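Local coordinates for protein putative diguanylate cyclase (GGDEF) with PAS/PAC domain (PDB 3LIF) that probably makes cyclic di-GMP from two GTP, the piece described here being its extracellular sensor domain of PDC fold, at residues Lys199-Ser204 against Tyr224-Arg229; Leu70-Ile75 against Ala85-Val90; Leu76-Gln81 against Gly139-Val144. All blocks are in the same frame, centred on the assembly; numbering follows the deposited sequence.

Contact 1 of 3, residues Lys199-Ser204 against Tyr224-Arg229; sequences KALPRS and YRRVSR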
loop_
_atom_site.group_PDB
_atom_site.type_symbol
_atom_site.label_atom_id
_atom_site.label_comp_id
_atom_site.label_asym_id
_atom_site.label_seq_id
_atom_site.Cartn_x
_atom_site.Cartn_y
_atom_site.Cartn_z
ATOM N N LYS A 199 21.711 1.066 0.388
ATOM C CA LYS A 199 22.575 1.994 -0.382
ATOM C C LYS A 199 21.829 2.736 -1.518
ATOM O O LYS A 199 21.935 3.962 -1.657
ATOM C CB LYS A 199 23.801 1.226 -0.892
ATOM C CG LYS A 199 24.604 0.441 0.207
ATOM C CD LYS A 199 25.974 1.018 0.189
ATOM C CE LYS A 199 26.635 1.297 1.554
ATOM N NZ LYS A 199 27.187 0.067 2.134
ATOM N N ALA A 200 21.034 2.037 -2.306
ATOM C CA ALA A 200 20.383 2.719 -3.403
ATOM C C ALA A 200 19.387 3.840 -3.000
ATOM O O ALA A 200 19.471 4.964 -3.510
ATOM C CB ALA A 200 19.704 1.727 -4.327
ATOM N N LEU A 201 18.414 3.567 -2.133
ATOM C CA LEU A 201 17.499 4.669 -1.844
ATOM C C LEU A 201 18.217 5.849 -1.133
ATOM O O LEU A 201 17.914 7.030 -1.393
ATOM C CB LEU A 201 16.235 4.216 -1.114
ATOM C CG LEU A 201 15.175 3.532 -1.951
ATOM C CD1 LEU A 201 14.365 2.527 -1.115
ATOM C CD2 LEU A 201 14.286 4.602 -2.612
ATOM N N PRO A 202 19.175 5.542 -0.244
ATOM C CA PRO A 202 19.830 6.712 0.387
ATOM C C PRO A 202 20.538 7.527 -0.651
ATOM O O PRO A 202 20.681 8.709 -0.460
ATOM C CB PRO A 202 20.833 6.118 1.360
ATOM C CG PRO A 202 20.331 4.744 1.643
ATOM C CD PRO A 202 19.489 4.276 0.421
ATOM N N ARG A 203 20.973 6.904 -1.751
ATOM C CA ARG A 203 21.734 7.601 -2.796
ATOM C C ARG A 203 20.746 8.227 -3.754
ATOM O O ARG A 203 21.042 9.227 -4.339
ATOM C CB ARG A 203 22.631 6.630 -3.555
ATOM C CG ARG A 203 23.573 7.294 -4.567
ATOM C CD ARG A 203 23.929 6.399 -5.785
ATOM N NE ARG A 203 24.186 5.003 -5.364
ATOM C CZ ARG A 203 23.487 3.908 -5.733
ATOM N NH1 ARG A 203 22.446 3.983 -6.573
ATOM N NH2 ARG A 203 23.832 2.717 -5.235
ATOM N N SER A 204 19.573 7.637 -3.940
ATOM C CA SER A 204 18.578 8.338 -4.728
ATOM C C SER A 204 17.451 7.549 -5.335
ATOM O O SER A 204 17.423 6.337 -5.225
ATOM C CB SER A 204 19.319 8.954 -5.917
ATOM O OG SER A 204 19.008 8.341 -7.177
ATOM N N TYR A 224 13.921 0.544 -9.634
ATOM C CA TYR A 224 13.083 0.997 -8.548
ATOM C C TYR A 224 12.862 2.473 -8.647
ATOM O O TYR A 224 13.672 3.205 -9.207
ATOM C CB TYR A 224 13.756 0.754 -7.218
ATOM C CG TYR A 224 14.922 1.679 -6.957
ATOM C CD1 TYR A 224 14.706 2.932 -6.410
ATOM C CD2 TYR A 224 16.272 1.300 -7.285
ATOM C CE1 TYR A 224 15.771 3.794 -6.139
ATOM C CE2 TYR A 224 17.349 2.133 -7.025
ATOM C CZ TYR A 224 17.080 3.392 -6.449
ATOM O OH TYR A 224 18.070 4.286 -6.157
ATOM N N ARG A 225 11.780 2.905 -8.030
ATOM C CA ARG A 225 11.402 4.302 -7.982
ATOM C C ARG A 225 10.501 4.663 -6.767
ATOM O O ARG A 225 9.464 4.020 -6.513
ATOM C CB ARG A 225 10.682 4.676 -9.293
ATOM C CG ARG A 225 10.358 6.150 -9.387
ATOM C CD ARG A 225 9.582 6.464 -10.606
ATOM N NE ARG A 225 10.228 5.890 -11.791
ATOM C CZ ARG A 225 11.066 6.552 -12.605
ATOM N NH1 ARG A 225 11.376 7.818 -12.379
ATOM N NH2 ARG A 225 11.590 5.940 -13.649
ATOM N N ARG A 226 10.895 5.689 -6.013
ATOM C CA ARG A 226 10.013 6.229 -4.958
ATOM C C ARG A 226 8.683 6.561 -5.577
ATOM O O ARG A 226 8.639 7.107 -6.683
ATOM C CB ARG A 226 10.557 7.490 -4.331
ATOM C CG ARG A 226 11.649 7.171 -3.386
ATOM C CD ARG A 226 11.857 8.294 -2.382
ATOM N NE ARG A 226 13.080 8.070 -1.608
ATOM C CZ ARG A 226 13.160 7.345 -0.486
ATOM N NH1 ARG A 226 14.319 7.228 0.102
ATOM N NH2 ARG A 226 12.117 6.736 0.046
ATOM N N VAL A 227 7.613 6.225 -4.868
ATOM C CA VAL A 227 6.287 6.532 -5.291
ATOM C C VAL A 227 5.922 7.991 -4.923
ATOM O O VAL A 227 5.880 8.429 -3.781
ATOM C CB VAL A 227 5.313 5.578 -4.629
ATOM C CG1 VAL A 227 3.837 6.119 -4.725
ATOM C CG2 VAL A 227 5.504 4.204 -5.163
ATOM N N SER A 228 5.634 8.767 -5.923
ATOM C CA SER A 228 5.297 10.129 -5.617
ATOM C C SER A 228 4.131 10.303 -4.577
ATOM O O SER A 228 3.071 9.668 -4.688
ATOM C CB SER A 228 5.036 10.873 -6.917
ATOM O OG SER A 228 4.280 11.991 -6.589
ATOM N N ARG A 229 4.366 11.144 -3.561
ATOM C CA ARG A 229 3.300 11.620 -2.696
ATOM C C ARG A 229 2.880 10.657 -1.551
ATOM O O ARG A 229 1.942 10.982 -0.793
ATOM C CB ARG A 229 2.103 11.979 -3.589
ATOM C CG ARG A 229 1.454 13.311 -3.269
ATOM C CD ARG A 229 1.058 14.140 -4.477
ATOM N NE ARG A 229 -0.201 13.719 -5.066
ATOM C CZ ARG A 229 -0.328 13.389 -6.346
ATOM N NH1 ARG A 229 0.734 13.419 -7.148
ATOM N NH2 ARG A 229 -1.501 13.018 -6.830
HETATM O O HOH W 1 15.737 8.396 -2.220
#

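Contact 2 of 3, residues Leu70-Ile75 against Ala85-Val90; sequences LSDVAI and ASVKPV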
loop_
_atom_site.group_PDB
_atom_site.type_symbol
_atom_site.label_atom_id
_atom_site.label_comp_id
_atom_site.label_asym_id
_atom_site.label_seq_id
_atom_site.Cartn_x
_atom_site.Cartn_y
_atom_site.Cartn_z
ATOM N N LEU A 70 -9.883 -1.080 -1.704
ATOM C CA LEU A 70 -10.156 -1.061 -0.283
ATOM C C LEU A 70 -11.012 -2.247 -0.007
ATOM O O LEU A 70 -12.004 -2.429 -0.649
ATOM C CB LEU A 70 -10.912 0.190 0.056
ATOM C CG LEU A 70 -10.089 1.468 -0.115
ATOM C CD1 LEU A 70 -10.802 2.620 0.558
ATOM C CD2 LEU A 70 -8.692 1.341 0.491
ATOM N N SER A 71 -10.624 -3.124 0.894
ATOM C CA SER A 71 -11.470 -4.282 1.183
ATOM C C SER A 71 -12.660 -3.874 2.009
ATOM O O SER A 71 -13.711 -4.397 1.831
ATOM C CB SER A 71 -10.706 -5.311 1.990
ATOM O OG SER A 71 -9.790 -5.980 1.142
ATOM N N ASP A 72 -12.463 -2.965 2.951
ATOM C CA ASP A 72 -13.488 -2.614 3.905
ATOM C C ASP A 72 -13.129 -1.306 4.578
ATOM O O ASP A 72 -11.995 -0.809 4.406
ATOM C CB ASP A 72 -13.690 -3.712 4.916
ATOM C CG ASP A 72 -12.423 -4.069 5.617
ATOM O OD1 ASP A 72 -11.513 -3.187 5.664
ATOM O OD2 ASP A 72 -12.333 -5.229 6.098
ATOM N N VAL A 73 -14.090 -0.725 5.294
ATOM C CA VAL A 73 -13.914 0.601 5.912
ATOM C C VAL A 73 -14.550 0.661 7.309
ATOM O O VAL A 73 -15.652 0.107 7.562
ATOM C CB VAL A 73 -14.604 1.694 5.058
ATOM C CG1 VAL A 73 -14.352 3.073 5.651
ATOM C CG2 VAL A 73 -14.099 1.595 3.644
ATOM N N ALA A 74 -13.911 1.338 8.239
ATOM C CA ALA A 74 -14.572 1.373 9.496
ATOM C C ALA A 74 -14.316 2.697 10.171
ATOM O O ALA A 74 -13.378 3.417 9.791
ATOM C CB ALA A 74 -14.215 0.173 10.378
ATOM N N ILE A 75 -15.209 2.996 11.137
ATOM C CA ILE A 75 -15.106 4.132 11.992
ATOM C C ILE A 75 -14.830 3.727 13.448
ATOM O O ILE A 75 -15.415 2.758 13.954
ATOM C CB ILE A 75 -16.403 4.873 11.981
ATOM C CG1 ILE A 75 -16.883 4.993 10.539
ATOM C CG2 ILE A 75 -16.185 6.275 12.645
ATOM C CD1 ILE A 75 -16.259 6.173 9.780
ATOM N N ALA A 85 -19.039 0.129 10.320
ATOM C CA ALA A 85 -18.214 -0.656 9.437
ATOM C C ALA A 85 -18.959 -1.209 8.205
ATOM O O ALA A 85 -20.186 -1.382 8.212
ATOM C CB ALA A 85 -17.620 -1.762 10.192
ATOM N N SER A 86 -18.218 -1.459 7.122
ATOM C CA SER A 86 -18.832 -2.049 5.962
ATOM C C SER A 86 -18.969 -3.511 6.193
ATOM O O SER A 86 -19.471 -4.208 5.367
ATOM C CB SER A 86 -18.028 -1.800 4.706
ATOM O OG SER A 86 -16.655 -1.945 4.968
ATOM N N VAL A 87 -18.535 -4.003 7.330
ATOM C CA VAL A 87 -18.730 -5.423 7.534
ATOM C C VAL A 87 -19.991 -5.667 8.346
ATOM O O VAL A 87 -20.574 -4.737 8.939
ATOM C CB VAL A 87 -17.543 -6.097 8.260
ATOM C CG1 VAL A 87 -17.476 -7.542 7.851
ATOM C CG2 VAL A 87 -16.260 -5.448 7.860
ATOM N N LYS A 88 -20.418 -6.916 8.391
ATOM C CA LYS A 88 -21.466 -7.238 9.330
ATOM C C LYS A 88 -21.413 -8.696 9.574
ATOM O O LYS A 88 -21.121 -9.448 8.685
ATOM C CB LYS A 88 -22.820 -6.882 8.751
ATOM C CG LYS A 88 -23.336 -7.912 7.815
ATOM C CD LYS A 88 -24.290 -7.253 6.872
ATOM C CE LYS A 88 -25.216 -8.274 6.250
ATOM N NZ LYS A 88 -26.406 -7.460 5.922
ATOM N N PRO A 89 -21.685 -9.105 10.785
ATOM C CA PRO A 89 -21.987 -8.158 11.836
ATOM C C PRO A 89 -20.835 -7.177 12.067
ATOM O O PRO A 89 -19.726 -7.393 11.596
ATOM C CB PRO A 89 -22.160 -9.040 13.071
ATOM C CG PRO A 89 -22.017 -10.491 12.619
ATOM C CD PRO A 89 -21.613 -10.517 11.210
ATOM N N VAL A 90 -21.099 -6.136 12.843
ATOM C CA VAL A 90 -20.171 -5.066 13.041
ATOM C C VAL A 90 -19.429 -5.327 14.331
ATOM O O VAL A 90 -20.012 -5.343 15.403
ATOM C CB VAL A 90 -20.947 -3.757 13.171
ATOM C CG1 VAL A 90 -20.029 -2.597 13.395
ATOM C CG2 VAL A 90 -21.819 -3.526 11.939
#

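Contact 3 of 3, residues Leu76-Gln81 against Gly139-Val144; sequences LDADGQ and GKFFGV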
loop_
_atom_site.group_PDB
_atom_site.type_symbol
_atom_site.label_atom_id
_atom_site.label_comp_id
_atom_site.label_asym_id
_atom_site.label_seq_id
_atom_site.Cartn_x
_atom_site.Cartn_y
_atom_site.Cartn_z
ATOM N N LEU A 76 -13.947 4.484 14.086
ATOM C CA LEU A 76 -13.669 4.411 15.494
ATOM C C LEU A 76 -13.913 5.793 16.070
ATOM O O LEU A 76 -13.451 6.816 15.455
ATOM C CB LEU A 76 -12.186 4.109 15.731
ATOM C CG LEU A 76 -11.524 2.817 15.245
ATOM C CD1 LEU A 76 -10.105 2.758 15.814
ATOM C CD2 LEU A 76 -12.311 1.531 15.544
ATOM N N ASP A 77 -14.569 5.862 17.241
ATOM C CA ASP A 77 -14.753 7.163 17.909
ATOM C C ASP A 77 -13.593 7.404 18.814
ATOM O O ASP A 77 -12.532 6.885 18.584
ATOM C CB ASP A 77 -15.945 7.076 18.834
ATOM C CG ASP A 77 -15.793 5.963 19.940
ATOM O OD1 ASP A 77 -14.652 5.593 20.437
ATOM O OD2 ASP A 77 -16.881 5.460 20.318
ATOM N N ALA A 78 -13.691 8.335 19.737
ATOM C CA ALA A 78 -12.705 9.337 19.886
ATOM C C ALA A 78 -11.972 8.498 21.030
ATOM O O ALA A 78 -10.827 8.770 21.437
ATOM C CB ALA A 78 -13.277 10.600 20.434
ATOM N N ASP A 79 -12.668 7.446 21.506
ATOM C CA ASP A 79 -12.161 6.486 22.507
ATOM C C ASP A 79 -11.658 5.213 21.850
ATOM O O ASP A 79 -11.241 4.271 22.535
ATOM C CB ASP A 79 -13.216 6.116 23.606
ATOM C CG ASP A 79 -13.717 7.336 24.412
ATOM O OD1 ASP A 79 -12.895 7.980 25.073
ATOM O OD2 ASP A 79 -14.927 7.642 24.377
ATOM N N GLY A 80 -11.660 5.154 20.532
ATOM C CA GLY A 80 -11.027 4.008 19.902
ATOM C C GLY A 80 -12.005 2.866 19.732
ATOM O O GLY A 80 -11.608 1.767 19.391
ATOM N N GLN A 81 -13.292 3.112 19.984
ATOM C CA GLN A 81 -14.290 2.047 19.934
ATOM C C GLN A 81 -14.938 1.953 18.551
ATOM O O GLN A 81 -15.366 2.956 17.980
ATOM C CB GLN A 81 -15.329 2.268 21.027
ATOM C CG GLN A 81 -15.250 1.233 22.204
ATOM C CD GLN A 81 -16.201 0.022 21.976
ATOM O OE1 GLN A 81 -16.243 -0.937 22.760
ATOM N NE2 GLN A 81 -16.965 0.077 20.880
ATOM N N GLY A 139 -12.849 21.102 15.218
ATOM C CA GLY A 139 -11.633 20.379 14.872
ATOM C C GLY A 139 -10.847 19.803 16.039
ATOM O O GLY A 139 -9.613 19.726 15.983
ATOM N N LYS A 140 -11.540 19.405 17.100
ATOM C CA LYS A 140 -10.920 18.561 18.091
ATOM C C LYS A 140 -11.125 17.145 17.564
ATOM O O LYS A 140 -12.011 16.900 16.699
ATOM C CB LYS A 140 -11.635 18.707 19.442
ATOM C CG LYS A 140 -11.929 20.133 19.845
ATOM C CD LYS A 140 -10.678 20.710 20.368
ATOM C CE LYS A 140 -10.939 22.067 20.979
ATOM N NZ LYS A 140 -10.067 22.219 22.176
ATOM N N PHE A 141 -10.305 16.230 18.091
ATOM C CA PHE A 141 -10.297 14.820 17.685
ATOM C C PHE A 141 -11.631 14.123 17.889
ATOM O O PHE A 141 -12.208 14.188 18.989
ATOM C CB PHE A 141 -9.248 14.083 18.511
ATOM C CG PHE A 141 -9.079 12.651 18.128
ATOM C CD1 PHE A 141 -8.625 12.300 16.858
ATOM C CD2 PHE A 141 -9.341 11.647 19.021
ATOM C CE1 PHE A 141 -8.439 10.959 16.497
ATOM C CE2 PHE A 141 -9.163 10.324 18.672
ATOM C CZ PHE A 141 -8.709 9.975 17.405
ATOM N N PHE A 142 -12.106 13.391 16.885
ATOM C CA PHE A 142 -13.390 12.716 16.999
ATOM C C PHE A 142 -13.319 11.209 16.650
ATOM O O PHE A 142 -14.361 10.546 16.569
ATOM C CB PHE A 142 -14.422 13.464 16.141
ATOM C CG PHE A 142 -15.834 12.969 16.299
ATOM C CD1 PHE A 142 -16.652 13.429 17.341
ATOM C CD2 PHE A 142 -16.365 12.066 15.414
ATOM C CE1 PHE A 142 -17.919 12.985 17.490
ATOM C CE2 PHE A 142 -17.674 11.621 15.559
ATOM C CZ PHE A 142 -18.444 12.071 16.613
ATOM N N GLY A 143 -12.109 10.656 16.480
ATOM C CA GLY A 143 -11.875 9.192 16.091
ATOM C C GLY A 143 -11.223 9.260 14.719
ATOM O O GLY A 143 -10.204 9.972 14.553
ATOM N N VAL A 144 -11.611 8.431 13.769
ATOM C CA VAL A 144 -10.707 7.600 12.950
ATOM C C VAL A 144 -11.532 6.891 11.901
ATOM O O VAL A 144 -12.539 6.246 12.275
ATOM C CB VAL A 144 -9.647 6.724 13.619
ATOM C CG1 VAL A 144 -8.972 5.941 12.529
ATOM C CG2 VAL A 144 -8.571 7.572 14.274
HETATM O O HOH W 2 -15.734 8.775 15.127
#

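Contact 1 of 3, residues Lys199-Ser204 against Tyr224-Arg229
Tyr-224 points its phenol at the end of helix 195-203. Its OH donates a hydrogen bond to the carbonyl O of Ser-204, which lies at the ring edge, near the ring plane. As modelled the bond is implausibly short, 2.3 Å between Tyr-224 OH and Ser-204 O, and its details are doubtful. The methyl of Ala-200 packs obliquely on the ring, with CB 3.6 Å from Tyr-224 CE2. Leu-201 CD2 also comes in obliquely, 3.9 Å from Tyr-224 CE1. The same CD2 methyl sits over the centre of the Arg-226 guanidinium, 3.6 Å from Arg-226 CZ. Water 1 meets that guanidinium at its edge, in plane. It accepts from Arg-226 NE at 2.7 Å and donates to Leu-201 O at 2.7 Å.

Tyr-224 CG stands between its backbone N and carbonyl carbon (chi1 72°). This turns the ring toward the helix. The Arg-226 chain, extended from CG to NE, runs past Leu-201, whose CD2 touches it from CG to the guanidinium. Outside the two segments, Leu-196 and Thr-235 also touch the Tyr-224 side chain, and Val-233 touches Leu-201. Arg-203 NH1 hydrogen-bonds a citrate, probably from the crystallisation liquor, and Ser-204 OG does so weakly.

The contact lays helix 195-203 on one sheet of the PDC fold. A phenol, as modelled, and a water meet carbonyls near the helix end, and the arginine offers both an apolar face and a polar edge.

Contact 2 of 3, residues Leu70-Ile75 against Ala85-Val90
Ala-74 and Ala-85 pair across the antiparallel hairpin of strands 70-76 and 82-85, at one edge of a five-stranded sheet of the PDC fold. They form a non-hydrogen-bonded pair, and their CA atoms are 4.2 Å apart.

The packing contact is small. The two alanine methyls lie on the same face of the sheet, with Ala-74 CB 3.9 Å from Ala-85 CB. Asp-72 adds to it: its CB lies 3.5 Å from Ser-86 OG. The Val-73 side chain packs instead on Val-145 and Ala-147 of strand 141-149 and on Ile-42 of helix 5-47.

The polar contacts join Val-73 to Ser-86. Ser-86 N donates to Val-73 O at 3.0 Å. Ala-85 CA makes a CA-H...O contact with that same Val-73 O at 3.3 Å. The carboxylate of Asp-72 is held elsewhere, by the hydroxyls of Thr-148 and Thr-122.

Beyond Ala-85 the chain leaves the strand, and the serine side chain takes over the role of a main-chain carbonyl. Ser-86 OG lies between its own backbone N and carbonyl carbon (chi1 41°), which brings it to the edge of the neighbouring strand. There Val-73 N donates to Ser-86 OG at 2.9 Å, with an angle of 159° at the hydrogen.

Contact 3 of 3, residues Leu76-Gln81 against Gly139-Val144
Leu-76, Ala-78 and Val-144 lose the most surface where the turn after strand 70-76 meets strand 141-149. Leu-76 and Val-144 form an antiparallel hydrogen-bonded pair. Leu-76 N donates to Val-144 O at 2.9 Å, nearly straight (170°). Their side chains share one face of the sheet, with Leu-76 CB 4.2 Å from Val-144 CB. Helix 99-106 covers this face, with Tyr-100 touching Leu-76 and His-104 touching Val-144.

The return bond of the pair is not made. Leu-76 O instead accepts from water 2 at 3.0 Å. The same water donates to Phe-142 O at 2.7 Å and so bridges the two backbones.

Ala-78 lies in a type I turn from Asp-77 to Gly-80. Its CB packs on the backbone of strand 141-149, 3.8 Å from Phe-142 C. Its carbonyl O meets the edge of the Phe-141 ring, near the ring plane, 3.6 Å from CE2 of Phe-141. Phe-141 has CG anti to its backbone N (chi1 -176°), which carries the ring to the turn. Just past the turn, Gln-81 N donates to Asp-77 OD1, from above the carboxylate plane.

The sheet pairing thus ends with one direct bond and one water bridge. Beyond it the turn meets the strand through Ala-78 and the Phe-141 ring edge, while its own backbone bond and the Asp-77 carboxylate hold its shape.

From the N terminus, helices 5-47 and 55-66 lead into strand 70-76, where contacts 2 and 3 open in turn. Contact 2 closes first, at 85-90, after a short hairpin. Contact 3 closes much later, at 139-144, after helix 99-106 and two strands. The two therefore cross along the chain. They join strand 70-76 to its neighbours on both sides in the first sheet, and touch where Ile-75 packs on Val-144. Contact 1 follows in series. It opens at the end of helix 195-203 and closes at 224-229, round the hairpin of strands 206-212 and 219-226. Its centre is 34 Å from those of the other two. Helix 5-47 touches both sheets, at Val-73 and at Arg-225.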